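Local coordinates for glycoside hydrolase family 43 (Halothermothrix orenii, PDB 4QQS), which shows alpha-L-arabinofuranosidase activity and, as a family-43 glycosidase, probably takes part in breaking down arabinose-bearing polysaccharides such as xylan, at residues A[137-143]-A[157-163]; A[94-98]-A[121-127]; A[4-8]-A[305-311]. All coordinates share one frame; numbering follows the deposited sequence. Where two conformers were deposited one is given.

Interactions 1 and 2 adjoin in the five-bladed beta-propeller, their centres about 12 Å apart. They share a seam: V142 N of interaction 1 lies 2.9 Å from I125 O of interaction 2, a probable backbone hydrogen bond between neighbouring strands. This seam borders the predicted catalytic site. D126, the predicted pKa modulator, belongs to interaction 2, and the side chains of V142 and I125 each come within about 4 Å of that of E195, the predicted proton donor. The bound sodium ion is about 8 Å from the V142 side chain. Interaction 3 joins segments near the two chain ends, beyond the molecular centre, its own centre about 34 Å from that of interaction 1 and 36 Å from that of interaction 2.

Interaction 1: residues A[137-143]-A[157-163]; sequences PYIYYVK and QIYVQEM
Y141 and Y159 form a hydrogen-bonded pair in the antiparallel ladder that joins 137-143 to 157-163 within one blade of the beta-propeller. Their backbones trade two bonds, Y141 N to Y159 O and Y159 N to Y141 O. From CB outward, Y141 first packs on I98 of a strand in the neighbouring blade. CG sits between the backbone N and the carbonyl carbon (chi1 58°), which swings the ring back over the partner strand. There CE1 and CZ pass under Y159 CB, which rides over one ring face near the rim, 3.7 Å from CZ. Q161 OE1 comes up at the ring edge, near its plane and 3.8 Å from CE2. At the tip, Y141 OH donates to Q161 OE1 at 2.6 Å, the ring and amide planes turned 53° apart. R120 bonds both the hydroxyl and OE1, while K171 O takes Q161 NE2.

On the face bearing Y140, V160 CG2 lies over the ring, 3.4 Å from Y140 CE2, and the Y140 hydroxyl bonds P230 O. Near the far end, M163 SD rests 3.7 Å from I139 CB. At the other end, Y159 OH donates to Q157 OE1, and one water links Y159 OH to K143 NZ. The short phenol-amide bond is therefore a buried polar link whose two oxygens also meet a guanidinium, which probably polarises it and helps fix the turn of both groups.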
loop_
_atom_site.group_PDB
_atom_site.type_symbol
_atom_site.label_atom_id
_atom_site.label_comp_id
_atom_site.label_asym_id
_atom_site.label_seq_id
_atom_site.Cartn_x
_atom_site.Cartn_y
_atom_site.Cartn_z
ATOM N N PRO A 137 -7.984 -16.022 -1.975
ATOM C CA PRO A 137 -7.656 -14.612 -2.183
ATOM C C PRO A 137 -8.743 -13.679 -1.671
ATOM O O PRO A 137 -9.941 -13.954 -1.797
ATOM C CB PRO A 137 -7.560 -14.508 -3.707
ATOM C CG PRO A 137 -8.421 -15.614 -4.237
ATOM C CD PRO A 137 -8.543 -16.652 -3.185
ATOM N N TYR A 138 -8.298 -12.562 -1.106
ATOM C CA TYR A 138 -9.167 -11.484 -0.683
ATOM C C TYR A 138 -8.606 -10.176 -1.200
ATOM O O TYR A 138 -7.407 -9.968 -1.163
ATOM C CB TYR A 138 -9.242 -11.414 0.843
ATOM C CG TYR A 138 -9.777 -12.666 1.483
ATOM C CD1 TYR A 138 -8.933 -13.722 1.800
ATOM C CD2 TYR A 138 -11.130 -12.811 1.751
ATOM C CE1 TYR A 138 -9.414 -14.878 2.376
ATOM C CE2 TYR A 138 -11.629 -13.979 2.320
ATOM C CZ TYR A 138 -10.758 -15.008 2.626
ATOM O OH TYR A 138 -11.218 -16.169 3.208
ATOM N N ILE A 139 -9.478 -9.301 -1.675
ATOM C CA ILE A 139 -9.073 -7.971 -2.088
ATOM C C ILE A 139 -9.617 -6.944 -1.109
ATOM O O ILE A 139 -10.805 -6.930 -0.797
ATOM C CB ILE A 139 -9.483 -7.667 -3.556
ATOM C CG1 ILE A 139 -8.857 -6.343 -4.015
ATOM C CG2 ILE A 139 -10.993 -7.670 -3.743
ATOM C CD1 ILE A 139 -9.016 -6.077 -5.509
ATOM N N TYR A 140 -8.710 -6.107 -0.617
ATOM C CA TYR A 140 -9.030 -4.960 0.226
ATOM C C TYR A 140 -8.856 -3.743 -0.660
ATOM O O TYR A 140 -7.893 -3.660 -1.395
ATOM C CB TYR A 140 -8.057 -4.907 1.427
ATOM C CG TYR A 140 -8.209 -6.092 2.333
ATOM C CD1 TYR A 140 -7.567 -7.291 2.066
ATOM C CD2 TYR A 140 -9.026 -6.034 3.441
ATOM C CE1 TYR A 140 -7.765 -8.404 2.867
ATOM C CE2 TYR A 140 -9.219 -7.135 4.261
ATOM C CZ TYR A 140 -8.589 -8.327 3.967
ATOM O OH TYR A 140 -8.768 -9.455 4.714
ATOM N N TYR A 141 -9.798 -2.811 -0.615
ATOM C CA TYR A 141 -9.726 -1.661 -1.500
ATOM C C TYR A 141 -10.469 -0.489 -0.890
ATOM O O TYR A 141 -11.240 -0.644 0.046
ATOM C CB TYR A 141 -10.282 -2.007 -2.884
ATOM C CG TYR A 141 -11.712 -2.502 -2.873
ATOM C CD1 TYR A 141 -12.772 -1.632 -3.009
ATOM C CD2 TYR A 141 -12.006 -3.849 -2.711
ATOM C CE1 TYR A 141 -14.080 -2.085 -3.004
ATOM C CE2 TYR A 141 -13.316 -4.310 -2.695
ATOM C CZ TYR A 141 -14.348 -3.425 -2.850
ATOM O OH TYR A 141 -15.670 -3.835 -2.836
ATOM N N VAL A 142 -10.229 0.688 -1.447
ATOM C CA VAL A 142 -10.782 1.922 -0.922
ATOM C C VAL A 142 -11.881 2.449 -1.837
ATOM O O VAL A 142 -11.685 2.601 -3.043
ATOM C CB VAL A 142 -9.687 2.989 -0.780
ATOM C CG1 VAL A 142 -10.268 4.333 -0.392
ATOM C CG2 VAL A 142 -8.659 2.534 0.263
ATOM N N LYS A 143 -13.036 2.725 -1.234
ATOM C CA LYS A 143 -14.103 3.509 -1.857
ATOM C C LYS A 143 -13.767 4.960 -1.544
ATOM O O LYS A 143 -13.881 5.401 -0.417
ATOM C CB LYS A 143 -15.457 3.082 -1.284
ATOM C CG LYS A 143 -16.671 3.647 -1.998
ATOM C CD LYS A 143 -17.980 3.127 -1.372
ATOM C CE LYS A 143 -19.179 3.450 -2.238
ATOM N NZ LYS A 143 -20.471 3.163 -1.602
ATOM N N GLN A 157 -13.340 4.824 2.692
ATOM C CA GLN A 157 -13.613 3.609 3.459
ATOM C C GLN A 157 -12.885 2.427 2.834
ATOM O O GLN A 157 -12.750 2.371 1.609
ATOM C CB GLN A 157 -15.106 3.285 3.413
ATOM C CG GLN A 157 -16.048 4.370 3.877
ATOM C CD GLN A 157 -17.480 3.945 3.616
ATOM O OE1 GLN A 157 -17.854 3.708 2.470
ATOM N NE2 GLN A 157 -18.264 3.778 4.674
ATOM N N ILE A 158 -12.446 1.481 3.664
ATOM C CA ILE A 158 -11.852 0.248 3.167
ATOM C C ILE A 158 -12.867 -0.881 3.207
ATOM O O ILE A 158 -13.443 -1.147 4.261
ATOM C CB ILE A 158 -10.589 -0.118 3.962
ATOM C CG1 ILE A 158 -9.505 0.941 3.742
ATOM C CG2 ILE A 158 -10.067 -1.503 3.570
ATOM C CD1 ILE A 158 -8.364 0.895 4.753
ATOM N N TYR A 159 -13.071 -1.501 2.047
ATOM C CA TYR A 159 -13.919 -2.662 1.869
ATOM C C TYR A 159 -13.059 -3.884 1.591
ATOM O O TYR A 159 -11.909 -3.779 1.177
ATOM C CB TYR A 159 -14.896 -2.435 0.700
ATOM C CG TYR A 159 -16.000 -1.470 1.028
ATOM C CD1 TYR A 159 -15.794 -0.096 0.950
ATOM C CD2 TYR A 159 -17.245 -1.921 1.440
ATOM C CE1 TYR A 159 -16.777 0.805 1.275
ATOM C CE2 TYR A 159 -18.250 -1.018 1.769
ATOM C CZ TYR A 159 -18.006 0.337 1.684
ATOM O OH TYR A 159 -19.006 1.221 2.015
ATOM N N VAL A 160 -13.656 -5.051 1.795
ATOM C CA VAL A 160 -13.032 -6.317 1.457
ATOM C C VAL A 160 -14.036 -7.219 0.765
ATOM O O VAL A 160 -15.221 -7.241 1.105
ATOM C CB VAL A 160 -12.432 -7.022 2.707
ATOM C CG1 VAL A 160 -13.476 -7.247 3.796
ATOM C CG2 VAL A 160 -11.745 -8.331 2.333
ATOM N N GLN A 161 -13.547 -7.966 -0.220
ATOM C CA GLN A 161 -14.279 -9.095 -0.776
ATOM C C GLN A 161 -13.336 -10.252 -1.026
ATOM O O GLN A 161 -12.182 -10.078 -1.406
ATOM C CB GLN A 161 -14.971 -8.720 -2.095
ATOM C CG GLN A 161 -16.163 -7.809 -1.878
ATOM C CD GLN A 161 -16.786 -7.312 -3.152
ATOM O OE1 GLN A 161 -16.442 -6.231 -3.646
ATOM N NE2 GLN A 161 -17.715 -8.087 -3.697
ATOM N N GLU A 162 -13.847 -11.457 -0.832
ATOM C CA GLU A 162 -13.175 -12.647 -1.327
ATOM C C GLU A 162 -13.182 -12.595 -2.846
ATOM O O GLU A 162 -14.145 -12.104 -3.444
ATOM C CB GLU A 162 -13.940 -13.860 -0.817
ATOM C CG GLU A 162 -13.307 -15.191 -1.110
ATOM C CD GLU A 162 -14.096 -16.339 -0.507
ATOM O OE1 GLU A 162 -14.898 -16.103 0.437
ATOM O OE2 GLU A 162 -13.919 -17.474 -0.980
ATOM N N MET A 163 -12.114 -13.085 -3.466
ATOM C CA MET A 163 -12.061 -13.159 -4.922
ATOM C C MET A 163 -12.240 -14.575 -5.400
ATOM O O MET A 163 -12.014 -15.532 -4.668
ATOM C CB MET A 163 -10.733 -12.648 -5.474
ATOM C CG MET A 163 -10.277 -11.313 -4.883
ATOM S SD MET A 163 -8.800 -10.674 -5.657
ATOM C CE MET A 163 -9.497 -9.886 -7.094
HETATM O O HOH W 1 -21.185 1.140 0.236
#

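Interaction 2: residues A[94-98]-A[121-127]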
loop_
_atom_site.group_PDB
_atom_site.type_symbol
_atom_site.label_atom_id
_atom_site.label_comp_id
_atom_site.label_asym_id
_atom_site.label_seq_id
_atom_site.Cartn_x
_atom_site.Cartn_y
_atom_site.Cartn_z
ATOM N N GLY A 94 -14.104 9.484 -16.128
ATOM C CA GLY A 94 -13.727 10.314 -15.001
ATOM C C GLY A 94 -13.647 9.618 -13.653
ATOM O O GLY A 94 -13.244 10.236 -12.677
ATOM N N HIS A 95 -14.046 8.353 -13.580
ATOM C CA HIS A 95 -13.969 7.612 -12.324
ATOM C C HIS A 95 -12.626 6.904 -12.181
ATOM O O HIS A 95 -12.093 6.386 -13.160
ATOM C CB HIS A 95 -15.083 6.554 -12.246
ATOM C CG HIS A 95 -16.463 7.116 -12.351
ATOM N ND1 HIS A 95 -16.995 7.969 -11.409
ATOM C CD2 HIS A 95 -17.430 6.928 -13.280
ATOM C CE1 HIS A 95 -18.230 8.288 -11.759
ATOM N NE2 HIS A 95 -18.516 7.671 -12.892
ATOM N N LEU A 96 -12.080 6.903 -10.972
ATOM C CA LEU A 96 -10.904 6.092 -10.655
ATOM C C LEU A 96 -11.332 4.641 -10.519
ATOM O O LEU A 96 -12.312 4.359 -9.829
ATOM C CB LEU A 96 -10.268 6.542 -9.343
ATOM C CG LEU A 96 -9.815 8.004 -9.333
ATOM C CD1 LEU A 96 -9.407 8.414 -7.939
ATOM C CD2 LEU A 96 -8.689 8.233 -10.322
ATOM N N LYS A 97 -10.616 3.719 -11.153
ATOM C CA LYS A 97 -10.968 2.304 -11.103
ATOM C C LYS A 97 -9.721 1.468 -10.916
ATOM O O LYS A 97 -8.621 1.836 -11.337
ATOM C CB LYS A 97 -11.698 1.878 -12.380
ATOM C CG LYS A 97 -12.894 2.759 -12.730
ATOM C CD LYS A 97 -13.561 2.372 -14.045
ATOM C CE LYS A 97 -14.561 3.432 -14.457
ATOM N NZ LYS A 97 -15.112 3.177 -15.816
ATOM N N ILE A 98 -9.924 0.327 -10.269
ATOM C CA ILE A 98 -8.880 -0.665 -10.096
ATOM C C ILE A 98 -8.765 -1.512 -11.362
ATOM O O ILE A 98 -9.776 -1.805 -12.015
ATOM C CB ILE A 98 -9.199 -1.487 -8.844
ATOM C CG1 ILE A 98 -8.970 -0.594 -7.620
ATOM C CG2 ILE A 98 -8.376 -2.772 -8.757
ATOM C CD1 ILE A 98 -9.716 -1.054 -6.389
ATOM N N GLY A 121 -19.359 2.761 -11.229
ATOM C CA GLY A 121 -19.693 4.156 -11.434
ATOM C C GLY A 121 -19.196 5.084 -10.342
ATOM O O GLY A 121 -19.717 6.177 -10.171
ATOM N N LEU A 122 -18.182 4.642 -9.606
ATOM C CA LEU A 122 -17.594 5.419 -8.517
ATOM C C LEU A 122 -16.077 5.252 -8.556
ATOM O O LEU A 122 -15.540 4.574 -9.434
ATOM C CB LEU A 122 -18.173 4.973 -7.169
ATOM C CG LEU A 122 -19.657 5.267 -6.964
ATOM C CD1 LEU A 122 -20.164 4.569 -5.718
ATOM C CD2 LEU A 122 -19.884 6.770 -6.881
ATOM N N SER A 123 -15.387 5.892 -7.620
ATOM C CA SER A 123 -13.935 5.856 -7.580
ATOM C C SER A 123 -13.405 4.885 -6.531
ATOM O O SER A 123 -13.798 4.928 -5.357
ATOM C CB SER A 123 -13.377 7.254 -7.334
ATOM O OG SER A 123 -13.464 8.041 -8.521
ATOM N N PHE A 124 -12.489 4.022 -6.971
ATOM C CA PHE A 124 -11.867 3.007 -6.135
ATOM C C PHE A 124 -10.370 3.031 -6.365
ATOM O O PHE A 124 -9.919 3.149 -7.507
ATOM C CB PHE A 124 -12.418 1.609 -6.469
ATOM C CG PHE A 124 -13.891 1.509 -6.294
ATOM C CD1 PHE A 124 -14.426 1.196 -5.062
ATOM C CD2 PHE A 124 -14.757 1.757 -7.346
ATOM C CE1 PHE A 124 -15.796 1.128 -4.886
ATOM C CE2 PHE A 124 -16.127 1.685 -7.174
ATOM C CZ PHE A 124 -16.647 1.366 -5.951
ATOM N N ILE A 125 -9.614 2.897 -5.275
ATOM C CA ILE A 125 -8.159 2.925 -5.319
ATOM C C ILE A 125 -7.573 1.977 -4.270
ATOM O O ILE A 125 -8.299 1.371 -3.476
ATOM C CB ILE A 125 -7.590 4.356 -5.070
ATOM C CG1 ILE A 125 -7.801 4.817 -3.621
ATOM C CG2 ILE A 125 -8.183 5.369 -6.057
ATOM C CD1 ILE A 125 -7.033 6.066 -3.264
ATOM N N ASP A 126 -6.251 1.847 -4.276
ATOM C CA ASP A 126 -5.525 1.201 -3.188
ATOM C C ASP A 126 -5.873 -0.274 -3.010
ATOM O O ASP A 126 -5.867 -0.796 -1.895
ATOM C CB ASP A 126 -5.689 1.944 -1.855
ATOM C CG ASP A 126 -4.849 3.202 -1.750
ATOM O OD1 ASP A 126 -4.069 3.498 -2.668
ATOM O OD2 ASP A 126 -4.984 3.906 -0.724
ATOM N N ALA A 127 -6.094 -0.978 -4.114
ATOM C CA ALA A 127 -6.287 -2.414 -4.036
ATOM C C ALA A 127 -5.083 -3.120 -3.413
ATOM O O ALA A 127 -3.923 -2.776 -3.659
ATOM C CB ALA A 127 -6.549 -2.995 -5.402
#
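H95 lays its imidazole over the G121-L122 backbone, with G121 O above one ring face, toward the rim and 3.0 Å from CE1. G121 CA also approaches that ring as a CH-pi donor, and H95 CB touches L122 O. Next along, L96 grips the opposite segment with both backbone polar atoms. Its N donates to S123 OG at 3.0 Å, with an angle of 161° at the hydrogen. Its O accepts F124 N at 2.9 Å, the donor standing 50° out of the carbonyl plane, and S123 CA adds a CH...O contact to the same oxygen. S123 OG can meet L96 N because it lies beside its own backbone N (chi1 -76°). Beyond these bonds the contact turns apolar: L96 CD1 lies alongside I125 CG2 at 3.8 Å.

In the second shell, E147 OE1 is hydrogen-bonded to both H95 ND1 and S123 OG. W72 backs L96 and I125, and K97, whose CB is directed away from 121-127, forms salt bridges with D119, D93 and D91. Strands 96-98 and 124-127 run at 37° without a regular ladder, a joint between neighbouring propeller blades. Strand 124-127 carries D126, predicted to tune the pKa of the catalytic glutamate; its OD2 bonds G196 N and a bound buffer molecule. By bonding both groups, E147 probably fixes the turn of the imidazole and holds S123 OG where it can accept from L96 N.

Interaction 3: residues A[4-8]-A[305-311]; sequences TYTNP and TRSPQPG
The Y5 ring takes Q309 CB over one face, 3.5 Å from CE2, while P310 O, G311 CA and, in the ring plane, N7 ND2 lie at its edge. A second flat group, the R306 guanidinium, carries P8 CG over its centre, 3.7 Å above the plane; P8 follows a cis peptide. These residues join segments near the two ends of the five-bladed propeller chain, through a single antiparallel bridge in which Y5 N donates to Q309 O at 2.9 Å and Q309 N to Y5 O at 2.8 Å. With CG between the backbone N and the carbonyl carbon (chi1 75°), Y5 leans toward Q309, and its hydroxyl bonds D290, which also holds T305 OG1. With an alanine here, Q309 CB would probably lose the ring face that covers it and D290 one of its hydroxyl partners, leaving a gap beside Q309.

N7 pins the other end of the contact. Its ND2 donates to T305 O at 3.1 Å, from above the carbonyl plane, and also bonds I289 O, so ND2 serves two carbonyls. A water bridges the two segments: it accepts from N7 N at 2.9 Å and donates to T305 OG1 and S307 O, each at 2.8 Å.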
loop_
_atom_site.group_PDB
_atom_site.type_symbol
_atom_site.label_atom_id
_atom_site.label_comp_id
_atom_site.label_asym_id
_atom_site.label_seq_id
_atom_site.Cartn_x
_atom_site.Cartn_y
_atom_site.Cartn_z
ATOM N N THR A 4 24.936 -0.937 8.009
ATOM C CA THR A 4 23.785 -0.172 8.488
ATOM C C THR A 4 22.968 0.455 7.362
ATOM O O THR A 4 23.362 0.409 6.199
ATOM C CB THR A 4 24.231 0.984 9.397
ATOM O OG1 THR A 4 25.011 1.915 8.631
ATOM C CG2 THR A 4 25.053 0.460 10.567
ATOM N N TYR A 5 21.832 1.050 7.725
ATOM C CA TYR A 5 21.062 1.892 6.807
ATOM C C TYR A 5 20.640 3.181 7.506
ATOM O O TYR A 5 20.507 3.220 8.729
ATOM C CB TYR A 5 19.835 1.159 6.241
ATOM C CG TYR A 5 18.668 1.006 7.198
ATOM C CD1 TYR A 5 17.694 1.989 7.305
ATOM C CD2 TYR A 5 18.524 -0.138 7.980
ATOM C CE1 TYR A 5 16.616 1.839 8.171
ATOM C CE2 TYR A 5 17.449 -0.295 8.839
ATOM C CZ TYR A 5 16.498 0.703 8.931
ATOM O OH TYR A 5 15.435 0.536 9.788
ATOM N N THR A 6 20.421 4.232 6.720
ATOM C CA THR A 6 19.852 5.478 7.217
ATOM C C THR A 6 18.728 5.862 6.279
ATOM O O THR A 6 18.943 5.988 5.075
ATOM C CB THR A 6 20.899 6.615 7.259
ATOM O OG1 THR A 6 22.000 6.234 8.094
ATOM C CG2 THR A 6 20.303 7.897 7.810
ATOM N N ASN A 7 17.531 6.034 6.827
ATOM C CA ASN A 7 16.415 6.509 6.037
ATOM C C ASN A 7 16.641 7.947 5.608
ATOM O O ASN A 7 17.325 8.696 6.300
ATOM C CB ASN A 7 15.122 6.442 6.848
ATOM C CG ASN A 7 14.554 5.051 6.935
ATOM O OD1 ASN A 7 14.532 4.309 5.946
ATOM N ND2 ASN A 7 14.054 4.697 8.111
ATOM N N PRO A 8 16.043 8.349 4.484
ATOM C CA PRO A 8 15.273 7.515 3.555
ATOM C C PRO A 8 16.185 6.627 2.700
ATOM O O PRO A 8 17.148 7.117 2.139
ATOM C CB PRO A 8 14.563 8.549 2.667
ATOM C CG PRO A 8 14.617 9.827 3.438
ATOM C CD PRO A 8 15.922 9.779 4.152
ATOM N N THR A 305 12.751 6.096 12.017
ATOM C CA THR A 305 14.141 6.459 12.264
ATOM C C THR A 305 14.725 7.278 11.128
ATOM O O THR A 305 14.320 7.168 9.971
ATOM C CB THR A 305 15.044 5.230 12.455
ATOM O OG1 THR A 305 15.140 4.503 11.227
ATOM C CG2 THR A 305 14.547 4.340 13.562
ATOM N N ARG A 306 15.710 8.099 11.491
ATOM C CA ARG A 306 16.528 8.842 10.534
ATOM C C ARG A 306 17.968 8.903 11.008
ATOM O O ARG A 306 18.631 9.917 10.848
ATOM C CB ARG A 306 16.012 10.267 10.384
ATOM C CG ARG A 306 14.770 10.359 9.584
ATOM C CD ARG A 306 15.075 10.168 8.142
ATOM N NE ARG A 306 14.649 11.327 7.369
ATOM C CZ ARG A 306 13.514 11.403 6.681
ATOM N NH1 ARG A 306 12.657 10.379 6.649
ATOM N NH2 ARG A 306 13.236 12.506 6.005
ATOM N N SER A 307 18.429 7.823 11.614
ATOM C CA SER A 307 19.803 7.692 12.070
ATOM C C SER A 307 20.236 6.279 11.719
ATOM O O SER A 307 19.397 5.441 11.427
ATOM C CB SER A 307 19.884 7.910 13.575
ATOM O OG SER A 307 19.054 6.996 14.267
ATOM N N PRO A 308 21.543 6.005 11.743
ATOM C CA PRO A 308 22.006 4.677 11.326
ATOM C C PRO A 308 21.417 3.524 12.148
ATOM O O PRO A 308 21.471 3.551 13.383
ATOM C CB PRO A 308 23.520 4.764 11.525
ATOM C CG PRO A 308 23.820 6.210 11.377
ATOM C CD PRO A 308 22.667 6.920 12.000
ATOM N N GLN A 309 20.884 2.527 11.449
ATOM C CA GLN A 309 20.272 1.355 12.065
ATOM C C GLN A 309 20.980 0.116 11.556
ATOM O O GLN A 309 21.478 0.121 10.436
ATOM C CB GLN A 309 18.802 1.240 11.666
ATOM C CG GLN A 309 17.960 2.438 12.004
ATOM C CD GLN A 309 17.855 2.687 13.481
ATOM O OE1 GLN A 309 17.501 1.796 14.257
ATOM N NE2 GLN A 309 18.165 3.912 13.891
ATOM N N PRO A 310 20.986 -0.965 12.352
ATOM C CA PRO A 310 21.537 -2.224 11.844
ATOM C C PRO A 310 20.849 -2.642 10.551
ATOM O O PRO A 310 19.625 -2.549 10.422
ATOM C CB PRO A 310 21.241 -3.222 12.969
ATOM C CG PRO A 310 21.160 -2.383 14.195
ATOM C CD PRO A 310 20.522 -1.101 13.742
ATOM N N GLY A 311 21.642 -3.079 9.584
ATOM C CA GLY A 311 21.106 -3.489 8.302
ATOM C C GLY A 311 20.093 -4.615 8.439
ATOM O O GLY A 311 20.173 -5.399 9.377
HETATM O O HOH W 2 17.208 5.544 9.680
#